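Local coordinates for hemerythrin HHE cation binding domain protein (Mycobacterium kansasii, PDB 6TYJ) that binds zinc or iron in a hemerythrin-like helical bundle, its metals held by histidine and acidic side chains, at residues A[64-76]-A[117-131]. Residues are numbered along the deposited sequence; the frame is centred on the assembly and turned at random.
With ZN (zinc ion), chain B.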
loop_
_atom_site.group_PDB
_atom_site.type_symbol
_atom_site.label_atom_id
_atom_site.label_comp_id
_atom_site.label_asym_id
_atom_site.label_seq_id
_atom_site.Cartn_x
_atom_site.Cartn_y
_atom_site.Cartn_z
ATOM N N PRO A 64 -12.321 -6.039 -6.413
ATOM C CA PRO A 64 -13.354 -6.515 -7.345
ATOM C C PRO A 64 -14.054 -7.771 -6.853
ATOM O O PRO A 64 -15.272 -7.926 -7.067
ATOM C CB PRO A 64 -12.560 -6.737 -8.645
ATOM C CG PRO A 64 -11.487 -5.653 -8.570
ATOM C CD PRO A 64 -11.063 -5.679 -7.109
ATOM N N ALA A 65 -13.312 -8.677 -6.203
ATOM C CA ALA A 65 -13.902 -9.881 -5.632
ATOM C C ALA A 65 -14.897 -9.547 -4.535
ATOM O O ALA A 65 -15.826 -10.329 -4.260
ATOM C CB ALA A 65 -12.809 -10.791 -5.077
ATOM N N LEU A 66 -14.722 -8.394 -3.906
ATOM C CA LEU A 66 -15.570 -7.940 -2.822
ATOM C C LEU A 66 -16.594 -6.905 -3.284
ATOM O O LEU A 66 -17.170 -6.208 -2.445
ATOM C CB LEU A 66 -14.706 -7.363 -1.698
ATOM C CG LEU A 66 -14.197 -8.380 -0.663
ATOM C CD1 LEU A 66 -13.300 -9.460 -1.265
ATOM C CD2 LEU A 66 -13.511 -7.677 0.506
ATOM N N SER A 67 -16.858 -6.819 -4.601
ATOM C CA SER A 67 -17.657 -5.715 -5.122
ATOM C C SER A 67 -19.085 -5.687 -4.579
ATOM O O SER A 67 -19.727 -4.634 -4.627
ATOM C CB SER A 67 -17.683 -5.756 -6.654
ATOM O OG SER A 67 -18.261 -6.969 -7.099
ATOM N N ALA A 68 -19.594 -6.799 -4.022
ATOM C CA ALA A 68 -20.957 -6.775 -3.519
ATOM C C ALA A 68 -21.126 -5.833 -2.333
ATOM O O ALA A 68 -22.258 -5.437 -2.028
ATOM C CB ALA A 68 -21.425 -8.192 -3.146
ATOM N N ALA A 69 -20.035 -5.464 -1.668
ATOM C CA ALA A 69 -20.094 -4.552 -0.529
ATOM C C ALA A 69 -19.914 -3.108 -1.014
ATOM O O ALA A 69 -18.884 -2.466 -0.791
ATOM C CB ALA A 69 -19.024 -4.936 0.481
ATOM N N THR A 70 -20.950 -2.588 -1.690
ATOM C CA THR A 70 -20.732 -1.401 -2.519
ATOM C C THR A 70 -20.306 -0.195 -1.684
ATOM O O THR A 70 -19.419 0.553 -2.103
ATOM C CB THR A 70 -21.966 -1.044 -3.360
ATOM O OG1 THR A 70 -23.054 -0.660 -2.523
ATOM C CG2 THR A 70 -22.374 -2.213 -4.231
ATOM N N LYS A 71 -20.929 0.025 -0.515
ATOM C CA LYS A 71 -20.549 1.190 0.286
ATOM C C LYS A 71 -19.123 1.060 0.799
ATOM O O LYS A 71 -18.354 2.035 0.783
ATOM C CB LYS A 71 -21.517 1.392 1.461
ATOM C CG LYS A 71 -21.337 2.727 2.182
ATOM C CD LYS A 71 -22.384 2.931 3.263
ATOM C CE LYS A 71 -21.887 2.425 4.600
ATOM N NZ LYS A 71 -22.651 3.027 5.737
ATOM N N LEU A 72 -18.755 -0.119 1.291
ATOM C CA LEU A 72 -17.411 -0.270 1.839
ATOM C C LEU A 72 -16.358 -0.255 0.737
ATOM O O LEU A 72 -15.199 0.120 0.991
ATOM C CB LEU A 72 -17.322 -1.546 2.670
ATOM C CG LEU A 72 -17.972 -1.463 4.052
ATOM C CD1 LEU A 72 -18.075 -2.853 4.663
ATOM C CD2 LEU A 72 -17.201 -0.506 4.974
ATOM N N ILE A 73 -16.736 -0.658 -0.481
ATOM C CA ILE A 73 -15.837 -0.540 -1.616
ATOM C C ILE A 73 -15.578 0.922 -1.936
ATOM O O ILE A 73 -14.434 1.332 -2.163
ATOM C CB ILE A 73 -16.406 -1.288 -2.833
ATOM C CG1 ILE A 73 -16.332 -2.789 -2.578
ATOM C CG2 ILE A 73 -15.638 -0.894 -4.044
ATOM C CD1 ILE A 73 -14.947 -3.383 -2.745
ATOM N N ALA A 74 -16.628 1.735 -1.924
ATOM C CA ALA A 74 -16.450 3.161 -2.153
ATOM C C ALA A 74 -15.515 3.757 -1.113
ATOM O O ALA A 74 -14.626 4.551 -1.443
ATOM C CB ALA A 74 -17.794 3.869 -2.099
ATOM N N VAL A 75 -15.724 3.397 0.153
ATOM C CA VAL A 75 -14.875 3.926 1.230
ATOM C C VAL A 75 -13.431 3.488 1.036
ATOM O O VAL A 75 -12.498 4.293 1.182
ATOM C CB VAL A 75 -15.421 3.467 2.582
ATOM C CG1 VAL A 75 -14.407 3.810 3.676
ATOM C CG2 VAL A 75 -16.753 4.127 2.848
ATOM N N ALA A 76 -13.227 2.215 0.665
ATOM C CA ALA A 76 -11.893 1.676 0.448
ATOM C C ALA A 76 -11.134 2.473 -0.597
ATOM O O ALA A 76 -9.961 2.827 -0.406
ATOM C CB ALA A 76 -11.999 0.219 0.000
ATOM N N GLU A 117 -8.224 0.412 8.987
ATOM C CA GLU A 117 -9.614 0.481 8.544
ATOM C C GLU A 117 -9.962 -0.720 7.670
ATOM O O GLU A 117 -11.054 -1.287 7.784
ATOM C CB GLU A 117 -9.881 1.784 7.778
ATOM C CG GLU A 117 -11.377 2.023 7.398
ATOM C CD GLU A 117 -11.781 1.482 6.011
ATOM O OE1 GLU A 117 -10.949 1.491 5.069
ATOM O OE2 GLU A 117 -12.948 1.053 5.860
ATOM N N GLU A 118 -9.028 -1.129 6.814
ATOM C CA GLU A 118 -9.264 -2.296 5.977
ATOM C C GLU A 118 -9.381 -3.565 6.810
ATOM O O GLU A 118 -10.247 -4.410 6.554
ATOM C CB GLU A 118 -8.124 -2.418 4.968
ATOM C CG GLU A 118 -8.388 -3.451 3.881
ATOM C CD GLU A 118 -7.212 -3.591 2.952
ATOM O OE1 GLU A 118 -7.355 -4.364 1.962
ATOM O OE2 GLU A 118 -6.174 -2.931 3.230
ATOM N N GLU A 119 -8.508 -3.734 7.806
ATOM C CA GLU A 119 -8.579 -4.952 8.603
ATOM C C GLU A 119 -9.774 -4.965 9.554
ATOM O O GLU A 119 -10.142 -6.039 10.047
ATOM C CB GLU A 119 -7.254 -5.145 9.351
ATOM C CG GLU A 119 -6.121 -5.472 8.393
ATOM C CD GLU A 119 -4.778 -5.625 9.060
ATOM O OE1 GLU A 119 -4.731 -5.513 10.306
ATOM O OE2 GLU A 119 -3.781 -5.877 8.348
ATOM N N ARG A 120 -10.418 -3.818 9.772
ATOM C CA ARG A 120 -11.677 -3.773 10.508
ATOM C C ARG A 120 -12.871 -4.165 9.638
ATOM O O ARG A 120 -13.741 -4.935 10.069
ATOM C CB ARG A 120 -11.896 -2.367 11.076
ATOM C CG ARG A 120 -13.272 -2.193 11.729
ATOM C CD ARG A 120 -13.491 -0.808 12.343
ATOM N NE ARG A 120 -13.972 0.185 11.380
ATOM C CZ ARG A 120 -13.310 1.295 11.057
ATOM N NH1 ARG A 120 -12.138 1.561 11.624
ATOM N NH2 ARG A 120 -13.823 2.145 10.176
ATOM N N ASP A 121 -12.933 -3.612 8.426
ATOM C CA ASP A 121 -14.132 -3.594 7.595
ATOM C C ASP A 121 -14.106 -4.592 6.450
ATOM O O ASP A 121 -15.169 -5.031 6.015
ATOM C CB ASP A 121 -14.324 -2.205 6.970
ATOM C CG ASP A 121 -14.726 -1.146 7.971
ATOM O OD1 ASP A 121 -15.064 -1.494 9.121
ATOM O OD2 ASP A 121 -14.705 0.045 7.591
ATOM N N MET A 122 -12.922 -4.923 5.927
ATOM C CA MET A 122 -12.831 -5.564 4.614
ATOM C C MET A 122 -12.006 -6.844 4.593
ATOM O O MET A 122 -11.982 -7.515 3.549
ATOM C CB MET A 122 -12.262 -4.585 3.571
ATOM C CG MET A 122 -13.209 -3.441 3.208
ATOM S SD MET A 122 -14.610 -4.005 2.226
ATOM C CE MET A 122 -13.859 -3.931 0.612
ATOM N N ILE A 123 -11.359 -7.205 5.700
ATOM C CA ILE A 123 -10.600 -8.447 5.857
ATOM C C ILE A 123 -11.012 -9.100 7.172
ATOM O O ILE A 123 -10.650 -8.591 8.245
ATOM C CB ILE A 123 -9.083 -8.190 5.848
ATOM C CG1 ILE A 123 -8.639 -7.500 4.552
ATOM C CG2 ILE A 123 -8.306 -9.502 6.094
ATOM C CD1 ILE A 123 -7.175 -7.026 4.597
ATOM N N PRO A 124 -11.765 -10.222 7.166
ATOM C CA PRO A 124 -12.291 -10.938 5.992
ATOM C C PRO A 124 -13.380 -10.168 5.288
ATOM O O PRO A 124 -13.783 -9.109 5.747
ATOM C CB PRO A 124 -12.866 -12.234 6.576
ATOM C CG PRO A 124 -12.382 -12.304 7.968
ATOM C CD PRO A 124 -12.118 -10.901 8.420
ATOM N N ALA A 125 -13.865 -10.716 4.170
ATOM C CA ALA A 125 -14.824 -9.986 3.369
ATOM C C ALA A 125 -16.085 -9.675 4.170
ATOM O O ALA A 125 -16.487 -10.451 5.051
ATOM C CB ALA A 125 -15.197 -10.771 2.120
ATOM N N PRO A 126 -16.739 -8.559 3.865
ATOM C CA PRO A 126 -17.985 -8.200 4.551
ATOM C C PRO A 126 -19.091 -9.213 4.287
ATOM O O PRO A 126 -19.035 -10.004 3.326
ATOM C CB PRO A 126 -18.337 -6.827 3.953
ATOM C CG PRO A 126 -17.094 -6.307 3.391
ATOM C CD PRO A 126 -16.276 -7.493 2.958
ATOM N N PRO A 127 -20.138 -9.199 5.113
ATOM C CA PRO A 127 -21.150 -10.265 5.047
ATOM C C PRO A 127 -21.861 -10.387 3.698
ATOM O O PRO A 127 -22.301 -11.490 3.347
ATOM C CB PRO A 127 -22.118 -9.877 6.172
ATOM C CG PRO A 127 -21.254 -9.154 7.166
ATOM C CD PRO A 127 -20.241 -8.404 6.350
ATOM N N GLU A 128 -21.971 -9.297 2.930
ATOM C CA GLU A 128 -22.631 -9.334 1.621
ATOM C C GLU A 128 -21.860 -10.147 0.596
ATOM O O GLU A 128 -22.446 -10.565 -0.418
ATOM C CB GLU A 128 -22.796 -7.913 1.066
ATOM C CG GLU A 128 -23.615 -6.972 1.906
ATOM C CD GLU A 128 -22.850 -6.428 3.110
ATOM O OE1 GLU A 128 -21.612 -6.609 3.185
ATOM O OE2 GLU A 128 -23.502 -5.830 3.993
ATOM N N VAL A 129 -20.573 -10.377 0.824
ATOM C CA VAL A 129 -19.720 -11.051 -0.148
ATOM C C VAL A 129 -19.788 -12.558 0.063
ATOM O O VAL A 129 -19.511 -13.053 1.162
ATOM C CB VAL A 129 -18.277 -10.554 -0.043
ATOM C CG1 VAL A 129 -17.399 -11.358 -0.988
ATOM C CG2 VAL A 129 -18.245 -9.076 -0.356
ATOM N N LYS A 130 -20.129 -13.285 -0.998
ATOM C CA LYS A 130 -20.161 -14.744 -0.992
ATOM C C LYS A 130 -18.874 -15.197 -1.674
ATOM O O LYS A 130 -18.728 -15.064 -2.891
ATOM C CB LYS A 130 -21.413 -15.263 -1.703
ATOM N N ILE A 131 -17.918 -15.690 -0.884
ATOM C CA ILE A 131 -16.648 -16.178 -1.412
ATOM C C ILE A 131 -16.240 -17.424 -0.623
ATOM O O ILE A 131 -16.249 -17.419 0.613
ATOM C CB ILE A 131 -15.560 -15.069 -1.397
ATOM C CG1 ILE A 131 -14.263 -15.543 -2.075
ATOM C CG2 ILE A 131 -15.328 -14.459 0.016
ATOM C CD1 ILE A 131 -13.344 -14.392 -2.494
HETATM ZN ZN ZN B . -4.194 -2.722 2.271
HETATM O O HOH W 1 -13.719 -0.069 3.499
#
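At one end of the hemerythrin-like helical bundle, the turn between helices 38-65 and 70-91, with the first turns of helix 70-91, packs against the end of helix 100-121 and the loop that follows. L66, L72 and M122 bury the most surface of any residues here. L66 CD2 lies 3.4 Å from M122 O and 3.7 Å from P126 CD, and its CG rests on A125 CB. M122 O already has a hydrogen-bond partner in Y62 OH. The V129 side chain crosses that of L66 at about a right angle, with CG2 near L66 O. The M122 chain is bent at both chi2 (-71°) and chi3 (-85°), which lays SD 3.7 Å from L72 CB and brings CE 3.6 Å from I73 CD1. The same methyl also meets L66 CD2. P126 CG touches both A69 CB and L72 CD1, so the proline ring packs where helix 70-91 begins. L72 runs past P126 in the opposite direction, and its CD2 approaches D121 OD2.

One water bridges the segments, donating to L72 O and to E117 OE2 (2.7 Å). Within 117-131, E117 OE2 is also 2.7 Å from D121 OD2, so one of these acids probably holds a proton. R120 NE forms a salt bridge with D121 OD1, weak as a hydrogen bond. E118 OE2 binds zinc together with H20, H54, E58 and H114. The segments thus meet mainly through apolar side chains, some resting on backbone or carboxylate oxygens, while the water joins a backbone carbonyl to an acid group next in sequence to zinc ligand E118.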